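PDB 3CSW: probable branched-chain-amino-acid aminotransferase, which probably catalyses the pyridoxal 5'-phosphate-dependent transfer of the amino group of leucine, isoleucine or valine to 2-oxoglutarate, giving glutamate and the branched-chain 2-oxo acid. Local coordinates for residues L144-T147 / G148-D151; L154-R157 / E158-D161; V174-S178 / F179-F183. All blocks are in the same frame, centred on the assembly; numbering follows the deposited sequence.

Contact 1: residues L144-T147 / G148-D151; sequences LKIT and GRTD. With PLP (pyridoxal-5'-phosphate), chain E.
CG of Arg-149 stands between its own backbone N and carbonyl carbon (chi1 67°), and a second bend at chi3 (-62°) turns the guanidinium back toward Leu-144. NH1 of Arg-149 then donates to O of Leu-144 at 2.9 Å, with that oxygen close to the guanidinium plane. The other edge is taken by Asp-151. NE of Arg-149 meets OD1 of Asp-151 at 2.9 Å in a straight bond to the syn lone pair. NH2 of Arg-149 reaches OD2 of Asp-151 at 3.2 Å, tilted somewhat from both planes. This side-on salt bridge probably fixes the rotation of the guanidinium. NH1 of Arg-149 also bonds Pro-141 O, and Arg-134 shares Asp-151.

The backbone makes a type I turn from Ile-146 to Arg-149, closed by a weak bond from Arg-149 N to Ile-146 O at 3.5 Å. CG2 of Ile-146 packs on CB of Arg-149 at 3.7 Å. Thr-147 OG1 bonds Leu-38 O of the second subunit.

CB of Lys-145 is directed away from 148-151, and its bent chain brings NZ to 3.0 Å from C4A of the cofactor, unlinked here. The turn leads from the probable Schiff-base lysine of a class IV aminotransferase into helix 150-156, with Arg-149 at the N-cap position.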
loop_
_atom_site.group_PDB
_atom_site.type_symbol
_atom_site.label_atom_id
_atom_site.label_comp_id
_atom_site.label_asym_id
_atom_site.label_seq_id
_atom_site.Cartn_x
_atom_site.Cartn_y
_atom_site.Cartn_z
ATOM N N LEU A 144 -5.733 17.828 -7.538
ATOM C CA LEU A 144 -6.217 18.012 -8.927
ATOM C C LEU A 144 -7.763 17.898 -8.984
ATOM O O LEU A 144 -8.315 16.797 -8.899
ATOM C CB LEU A 144 -5.548 17.015 -9.897
ATOM C CG LEU A 144 -6.063 16.954 -11.349
ATOM C CD1 LEU A 144 -5.974 18.329 -12.058
ATOM C CD2 LEU A 144 -5.338 15.879 -12.141
ATOM N N LYS A 145 -8.448 19.032 -9.130
ATOM C CA LYS A 145 -9.908 19.051 -9.261
ATOM C C LYS A 145 -10.236 18.953 -10.732
ATOM O O LYS A 145 -10.233 19.977 -11.440
ATOM C CB LYS A 145 -10.520 20.337 -8.737
ATOM C CG LYS A 145 -10.767 20.403 -7.280
ATOM C CD LYS A 145 -11.389 21.757 -6.900
ATOM C CE LYS A 145 -12.886 21.752 -6.992
ATOM N NZ LYS A 145 -13.488 21.423 -5.661
ATOM N N ILE A 146 -10.486 17.718 -11.174
ATOM C CA ILE A 146 -10.766 17.382 -12.559
ATOM C C ILE A 146 -12.095 16.576 -12.592
ATOM O O ILE A 146 -12.384 15.800 -11.676
ATOM C CB ILE A 146 -9.547 16.715 -13.248
ATOM C CG1 ILE A 146 -9.751 16.697 -14.773
ATOM C CG2 ILE A 146 -9.261 15.295 -12.677
ATOM C CD1 ILE A 146 -8.494 16.539 -15.573
ATOM N N THR A 147 -12.932 16.843 -13.592
ATOM C CA THR A 147 -14.313 16.332 -13.627
ATOM C C THR A 147 -14.431 14.797 -13.734
ATOM O O THR A 147 -15.428 14.206 -13.296
ATOM C CB THR A 147 -15.120 16.960 -14.798
ATOM O OG1 THR A 147 -14.381 16.796 -16.022
ATOM C CG2 THR A 147 -15.430 18.459 -14.529
ATOM N N GLY A 148 -13.418 14.163 -14.313
ATOM C CA GLY A 148 -13.442 12.724 -14.519
ATOM C C GLY A 148 -12.686 11.854 -13.548
ATOM O O GLY A 148 -12.661 10.650 -13.748
ATOM N N ARG A 149 -12.046 12.431 -12.519
ATOM C CA ARG A 149 -11.275 11.617 -11.580
ATOM C C ARG A 149 -12.194 10.578 -10.917
ATOM O O ARG A 149 -13.248 10.898 -10.349
ATOM C CB ARG A 149 -10.494 12.462 -10.569
ATOM C CG ARG A 149 -11.311 13.257 -9.558
ATOM C CD ARG A 149 -10.364 13.956 -8.622
ATOM N NE ARG A 149 -9.570 12.957 -7.893
ATOM C CZ ARG A 149 -8.299 13.097 -7.526
ATOM N NH1 ARG A 149 -7.608 14.178 -7.848
ATOM N NH2 ARG A 149 -7.682 12.103 -6.876
ATOM N N THR A 150 -11.772 9.326 -10.985
ATOM C CA THR A 150 -12.686 8.225 -10.772
ATOM C C THR A 150 -13.019 7.956 -9.305
ATOM O O THR A 150 -14.058 7.363 -9.032
ATOM C CB THR A 150 -12.187 6.969 -11.494
ATOM O OG1 THR A 150 -10.815 6.788 -11.182
ATOM C CG2 THR A 150 -12.323 7.103 -13.049
ATOM N N ASP A 151 -12.169 8.363 -8.358
ATOM C CA ASP A 151 -12.550 8.213 -6.938
ATOM C C ASP A 151 -13.800 9.061 -6.626
ATOM O O ASP A 151 -14.772 8.564 -6.058
ATOM C CB ASP A 151 -11.399 8.483 -5.934
ATOM C CG ASP A 151 -10.607 9.780 -6.199
ATOM O OD1 ASP A 151 -10.834 10.483 -7.218
ATOM O OD2 ASP A 151 -9.705 10.071 -5.372
HETATM N N1 PLP E . -13.429 17.606 -1.103
HETATM C C2 PLP E . -13.746 17.339 -2.431
HETATM C C2A PLP E . -13.398 15.986 -2.970
HETATM C C3 PLP E . -14.379 18.327 -3.217
HETATM O O3 PLP E . -14.778 18.056 -4.505
HETATM C C4 PLP E . -14.682 19.586 -2.645
HETATM C C4A PLP E . -15.413 20.633 -3.440
HETATM O O4A PLP E . -16.654 20.593 -3.531
HETATM C C5 PLP E . -14.358 19.829 -1.300
HETATM C C6 PLP E . -13.724 18.836 -0.549
HETATM C C5A PLP E . -14.857 21.059 -0.576
HETATM O O4P PLP E . -14.007 22.166 -0.842
HETATM P P PLP E . -14.525 23.710 -0.755
HETATM O O1P PLP E . -13.475 24.645 -1.390
HETATM O O2P PLP E . -14.723 24.087 0.686
HETATM O O3P PLP E . -15.843 23.743 -1.517
#

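Contact 2: residues L154-R157 / E158-D161; sequences LARR and EIVD
Glu-158 and Ile-159 fold back on Ala-155 and Arg-156 in a type I beta turn, Arg-156 to Ile-159, where the chain leaves helix 150-156. One backbone hydrogen bond closes this turn: Ile-159 N donates to Arg-156 O at 3.2 Å. A second, from Glu-158 N to Ala-155 O at 3.0 Å, belongs to the overlapping turn one residue earlier. Both bonds span three residues, the spacing of a tight turn.

Aliphatic carbons lie against backbone carbonyls along the same path. CB of Glu-158 rests on O of Ala-155 at 3.2 Å, and its CG passes close to Leu-154 O. CG of Glu-158 lies beside its backbone N (chi1 -65°), and the chain beyond is extended, which carries the carboxylate past Ala-155. The apolar packing is made by Ala-155, which touches Val-165 and Leu-167 of strand 164-168.

The charged ends find partners farther off. OE1 of Glu-158 bonds Ser-130 OG, and OE2 makes a weak bond to Asn-131 N. An alanine in place of Glu-158 would probably leave Ser-130 OG without its carboxylate partner and Asn-131 N without its weak one. Arg-157 forms a salt bridge with Asp-105 of the second subunit, while Arg-156 touches the cofactor and donates from NH2 to Ser-178 O, so the turn stands beside the pyridoxal phosphate pocket.

Ile-159 hooks over the carbonyl of Arg-156: its CG1 lies 3.5 Å from O of Arg-156, and its CD1 reaches within 3.8 Å of CA of Arg-156.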
loop_
_atom_site.group_PDB
_atom_site.type_symbol
_atom_site.label_atom_id
_atom_site.label_comp_id
_atom_site.label_asym_id
_atom_site.label_seq_id
_atom_site.Cartn_x
_atom_site.Cartn_y
_atom_site.Cartn_z
ATOM N N LEU A 154 -16.923 7.842 -8.938
ATOM C CA LEU A 154 -17.535 6.619 -8.410
ATOM C C LEU A 154 -18.172 6.817 -7.031
ATOM O O LEU A 154 -19.237 6.280 -6.757
ATOM C CB LEU A 154 -16.532 5.455 -8.421
ATOM C CG LEU A 154 -16.040 5.043 -9.816
ATOM C CD1 LEU A 154 -15.001 3.895 -9.731
ATOM C CD2 LEU A 154 -17.230 4.630 -10.665
ATOM N N ALA A 155 -17.555 7.626 -6.179
ATOM C CA ALA A 155 -18.088 7.848 -4.823
ATOM C C ALA A 155 -19.390 8.645 -4.821
ATOM O O ALA A 155 -20.308 8.339 -4.055
ATOM C CB ALA A 155 -17.019 8.532 -3.908
ATOM N N ARG A 156 -19.482 9.667 -5.658
ATOM C CA ARG A 156 -20.715 10.435 -5.762
ATOM C C ARG A 156 -21.890 9.604 -6.239
ATOM O O ARG A 156 -23.012 9.899 -5.868
ATOM C CB ARG A 156 -20.560 11.648 -6.673
ATOM C CG ARG A 156 -19.616 12.636 -6.092
ATOM C CD ARG A 156 -19.859 14.014 -6.537
ATOM N NE ARG A 156 -18.844 14.879 -5.961
ATOM C CZ ARG A 156 -18.478 16.052 -6.461
ATOM N NH1 ARG A 156 -19.076 16.541 -7.527
ATOM N NH2 ARG A 156 -17.511 16.748 -5.890
ATOM N N ARG A 157 -21.637 8.569 -7.035
ATOM C CA ARG A 157 -22.703 7.676 -7.480
ATOM C C ARG A 157 -23.254 6.787 -6.361
ATOM O O ARG A 157 -24.274 6.127 -6.540
ATOM C CB ARG A 157 -22.235 6.812 -8.653
ATOM C CG ARG A 157 -21.965 7.625 -9.919
ATOM C CD ARG A 157 -21.474 6.752 -11.064
ATOM N NE ARG A 157 -22.502 5.867 -11.603
ATOM C CZ ARG A 157 -23.404 6.215 -12.517
ATOM N NH1 ARG A 157 -23.423 7.437 -13.020
ATOM N NH2 ARG A 157 -24.296 5.324 -12.925
ATOM N N GLU A 158 -22.564 6.767 -5.225
ATOM C CA GLU A 158 -23.004 6.048 -4.026
ATOM C C GLU A 158 -23.930 6.856 -3.126
ATOM O O GLU A 158 -24.465 6.322 -2.178
ATOM C CB GLU A 158 -21.795 5.631 -3.185
ATOM C CG GLU A 158 -20.871 4.633 -3.849
ATOM C CD GLU A 158 -19.696 4.248 -2.945
ATOM O OE1 GLU A 158 -19.349 5.032 -2.044
ATOM O OE2 GLU A 158 -19.115 3.175 -3.156
ATOM N N ILE A 159 -24.117 8.137 -3.398
ATOM C CA ILE A 159 -24.939 8.961 -2.528
ATOM C C ILE A 159 -26.403 8.683 -2.865
ATOM O O ILE A 159 -26.930 9.249 -3.816
ATOM C CB ILE A 159 -24.621 10.472 -2.661
ATOM C CG1 ILE A 159 -23.127 10.750 -2.424
ATOM C CG2 ILE A 159 -25.487 11.250 -1.691
ATOM C CD1 ILE A 159 -22.687 12.130 -2.939
ATOM N N VAL A 160 -27.038 7.780 -2.106
ATOM C CA VAL A 160 -28.432 7.399 -2.327
ATOM C C VAL A 160 -29.284 7.754 -1.100
ATOM O O VAL A 160 -30.148 8.627 -1.187
ATOM C CB VAL A 160 -28.603 5.895 -2.724
ATOM C CG1 VAL A 160 -30.022 5.625 -3.112
ATOM C CG2 VAL A 160 -27.710 5.546 -3.883
ATOM N N ASP A 161 -29.090 7.089 0.033
ATOM C CA ASP A 161 -29.837 7.497 1.232
ATOM C C ASP A 161 -28.919 8.146 2.254
ATOM O O ASP A 161 -28.905 7.801 3.432
ATOM C CB ASP A 161 -30.709 6.390 1.837
ATOM C CG ASP A 161 -29.962 5.115 2.100
ATOM O OD1 ASP A 161 -28.758 5.009 1.715
ATOM O OD2 ASP A 161 -30.627 4.208 2.686
#

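Contact 3: residues V174-S178 / F179-F183; sequences VCEGS and FSNVF. With PLP (pyridoxal-5'-phosphate), chain E.
Strands 174-177 and 181-183 run at 121° with axes 5.0 Å apart at closest, and the chain reverses between them through Ser-178 to Ser-180. This turn forms one wall of the pyridoxal phosphate pocket of the class IV aminotransferase fold. Gly-177 N makes a weak hydrogen bond to Ser-180 O. A classic beta bulge sets two residues, Cys-175 and Glu-176, against the single Leu-167 of the neighbouring strand.

Glu-176 binds the pyridine nitrogen of the cofactor. Its chi1 tucks CG over the main chain, flanked by N and C, and the extended chain beyond brings OE1 to the pyridine ring. N1 of the cofactor donates to OE1 of Glu-176 at 2.8 Å, bent to 137°. The carboxylate would favour a protonated pyridine nitrogen, as is usual in this enzyme class.

Asn-181 lies alongside Glu-176 and points the same way, the amide and carboxylate planes 27° apart. OD1 of Asn-181 is 3.6 Å from C6 of the cofactor. Both side chains are anchored from outside: OE2 of Glu-176 by a salt bridge to Arg-134 and by Leu-200 N, ND2 of Asn-181 by Leu-200 O. Backbone atoms line the pocket too: Ser-178 O comes within 3.5 Å of the cofactor methyl C2A, and Ser-180 C within 3.4 Å of the ring atom C6.

Away from the cofactor, Asp-164 ties the turn together, accepting from Ser-178 OG, Ser-180 OG and Phe-179 N. Val-174 and Val-182 cross at about a right angle, CG1 to CG1 at 4.1 Å.

A water bridges the strands: it donates to Cys-175 O at 2.7 Å and accepts from Asn-181 ND2 and Val-182 N.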
loop_
_atom_site.group_PDB
_atom_site.type_symbol
_atom_site.label_atom_id
_atom_site.label_comp_id
_atom_site.label_asym_id
_atom_site.label_seq_id
_atom_site.Cartn_x
_atom_site.Cartn_y
_atom_site.Cartn_z
ATOM N N VAL A 174 -9.126 8.838 7.560
ATOM C CA VAL A 174 -10.181 9.673 7.014
ATOM C C VAL A 174 -9.558 10.689 6.042
ATOM O O VAL A 174 -8.592 11.406 6.379
ATOM C CB VAL A 174 -10.953 10.415 8.139
ATOM C CG1 VAL A 174 -12.046 11.277 7.555
ATOM C CG2 VAL A 174 -11.524 9.411 9.158
ATOM N N CYS A 175 -10.085 10.738 4.829
ATOM C CA CYS A 175 -9.672 11.783 3.888
ATOM C C CYS A 175 -10.729 12.870 3.895
ATOM O O CYS A 175 -10.550 13.927 4.518
ATOM C CB CYS A 175 -9.410 11.205 2.481
ATOM S SG CYS A 175 -7.846 10.280 2.432
ATOM N N GLU A 176 -11.836 12.618 3.204
ATOM C CA GLU A 176 -12.853 13.612 3.054
ATOM C C GLU A 176 -14.116 13.026 2.449
ATOM O O GLU A 176 -14.125 11.895 2.024
ATOM C CB GLU A 176 -12.318 14.729 2.144
ATOM C CG GLU A 176 -11.927 14.278 0.736
ATOM C CD GLU A 176 -10.919 15.200 0.071
ATOM O OE1 GLU A 176 -11.173 16.411 -0.029
ATOM O OE2 GLU A 176 -9.863 14.709 -0.368
ATOM N N GLY A 177 -15.178 13.830 2.384
ATOM C CA GLY A 177 -16.366 13.453 1.641
ATOM C C GLY A 177 -16.135 13.611 0.143
ATOM O O GLY A 177 -15.160 14.232 -0.262
ATOM N N SER A 178 -17.058 13.074 -0.675
ATOM C CA SER A 178 -17.001 13.200 -2.150
ATOM C C SER A 178 -17.087 14.657 -2.663
ATOM O O SER A 178 -16.644 14.958 -3.777
ATOM C CB SER A 178 -18.052 12.304 -2.838
ATOM O OG SER A 178 -19.377 12.821 -2.762
ATOM N N PHE A 179 -17.644 15.553 -1.852
ATOM C CA PHE A 179 -17.762 16.973 -2.221
ATOM C C PHE A 179 -17.575 17.925 -1.016
ATOM O O PHE A 179 -17.905 19.110 -1.120
ATOM C CB PHE A 179 -19.110 17.261 -2.927
ATOM C CG PHE A 179 -20.357 17.020 -2.062
ATOM C CD1 PHE A 179 -20.850 18.017 -1.203
ATOM C CD2 PHE A 179 -21.073 15.818 -2.147
ATOM C CE1 PHE A 179 -21.989 17.797 -0.436
ATOM C CE2 PHE A 179 -22.228 15.599 -1.382
ATOM C CZ PHE A 179 -22.675 16.597 -0.509
ATOM N N SER A 180 -17.024 17.419 0.093
ATOM C CA SER A 180 -16.865 18.186 1.324
ATOM C C SER A 180 -15.642 17.738 2.098
ATOM O O SER A 180 -15.134 16.687 1.843
ATOM C CB SER A 180 -18.097 17.979 2.222
ATOM O OG SER A 180 -18.318 16.591 2.538
ATOM N N ASN A 181 -15.175 18.558 3.043
ATOM C CA ASN A 181 -14.189 18.136 4.029
ATOM C C ASN A 181 -14.872 17.722 5.348
ATOM O O ASN A 181 -16.025 18.088 5.616
ATOM C CB ASN A 181 -13.137 19.208 4.277
ATOM C CG ASN A 181 -12.224 19.440 3.076
ATOM O OD1 ASN A 181 -12.332 20.468 2.394
ATOM N ND2 ASN A 181 -11.315 18.498 2.818
ATOM N N VAL A 182 -14.153 16.929 6.144
ATOM C CA VAL A 182 -14.641 16.341 7.402
ATOM C C VAL A 182 -13.924 16.907 8.627
ATOM O O VAL A 182 -12.706 17.032 8.658
ATOM C CB VAL A 182 -14.447 14.791 7.371
ATOM C CG1 VAL A 182 -14.796 14.096 8.752
ATOM C CG2 VAL A 182 -15.269 14.209 6.211
ATOM N N PHE A 183 -14.721 17.238 9.633
ATOM C CA PHE A 183 -14.238 17.628 10.926
ATOM C C PHE A 183 -14.919 16.761 11.993
ATOM O O PHE A 183 -16.062 16.314 11.815
ATOM C CB PHE A 183 -14.593 19.100 11.212
ATOM C CG PHE A 183 -13.805 20.106 10.418
ATOM C CD1 PHE A 183 -14.103 20.351 9.088
ATOM C CD2 PHE A 183 -12.788 20.845 11.019
ATOM C CE1 PHE A 183 -13.402 21.302 8.361
ATOM C CE2 PHE A 183 -12.078 21.785 10.302
ATOM C CZ PHE A 183 -12.393 22.023 8.965
HETATM N N1 PLP E . -13.429 17.606 -1.103
HETATM C C2 PLP E . -13.746 17.339 -2.431
HETATM C C2A PLP E . -13.398 15.986 -2.970
HETATM C C3 PLP E . -14.379 18.327 -3.217
HETATM O O3 PLP E . -14.778 18.056 -4.505
HETATM C C4 PLP E . -14.682 19.586 -2.645
HETATM C C4A PLP E . -15.413 20.633 -3.440
HETATM O O4A PLP E . -16.654 20.593 -3.531
HETATM C C5 PLP E . -14.358 19.829 -1.300
HETATM C C6 PLP E . -13.724 18.836 -0.549
HETATM C C5A PLP E . -14.857 21.059 -0.576
HETATM O O4P PLP E . -14.007 22.166 -0.842
HETATM P P PLP E . -14.525 23.710 -0.755
HETATM O O1P PLP E . -13.475 24.645 -1.390
HETATM O O2P PLP E . -14.723 24.087 0.686
HETATM O O3P PLP E . -15.843 23.743 -1.517
HETATM O O HOH W 1 -11.290 16.512 5.034
#

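The three contacts follow in series along the chain and border one pyridoxal phosphate pocket. Contacts 1 and 2 lie at the two ends of helix 150-156, their centres about 15 Å apart, and both also touch the second subunit. Contacts 1 and 3 do not touch, their nearest atoms being about 6 Å apart. They meet the cofactor at different points: Lys-145 at C4A, Glu-176 at N1. Arg-134 pairs with both Asp-151 and Glu-176. Contacts 2 and 3 touch directly. Arg-156 NH2 lies 2.9 Å from Ser-178 O, a probable hydrogen bond, and Ile-159 CD1 packs 3.8 Å from Phe-179 CE2.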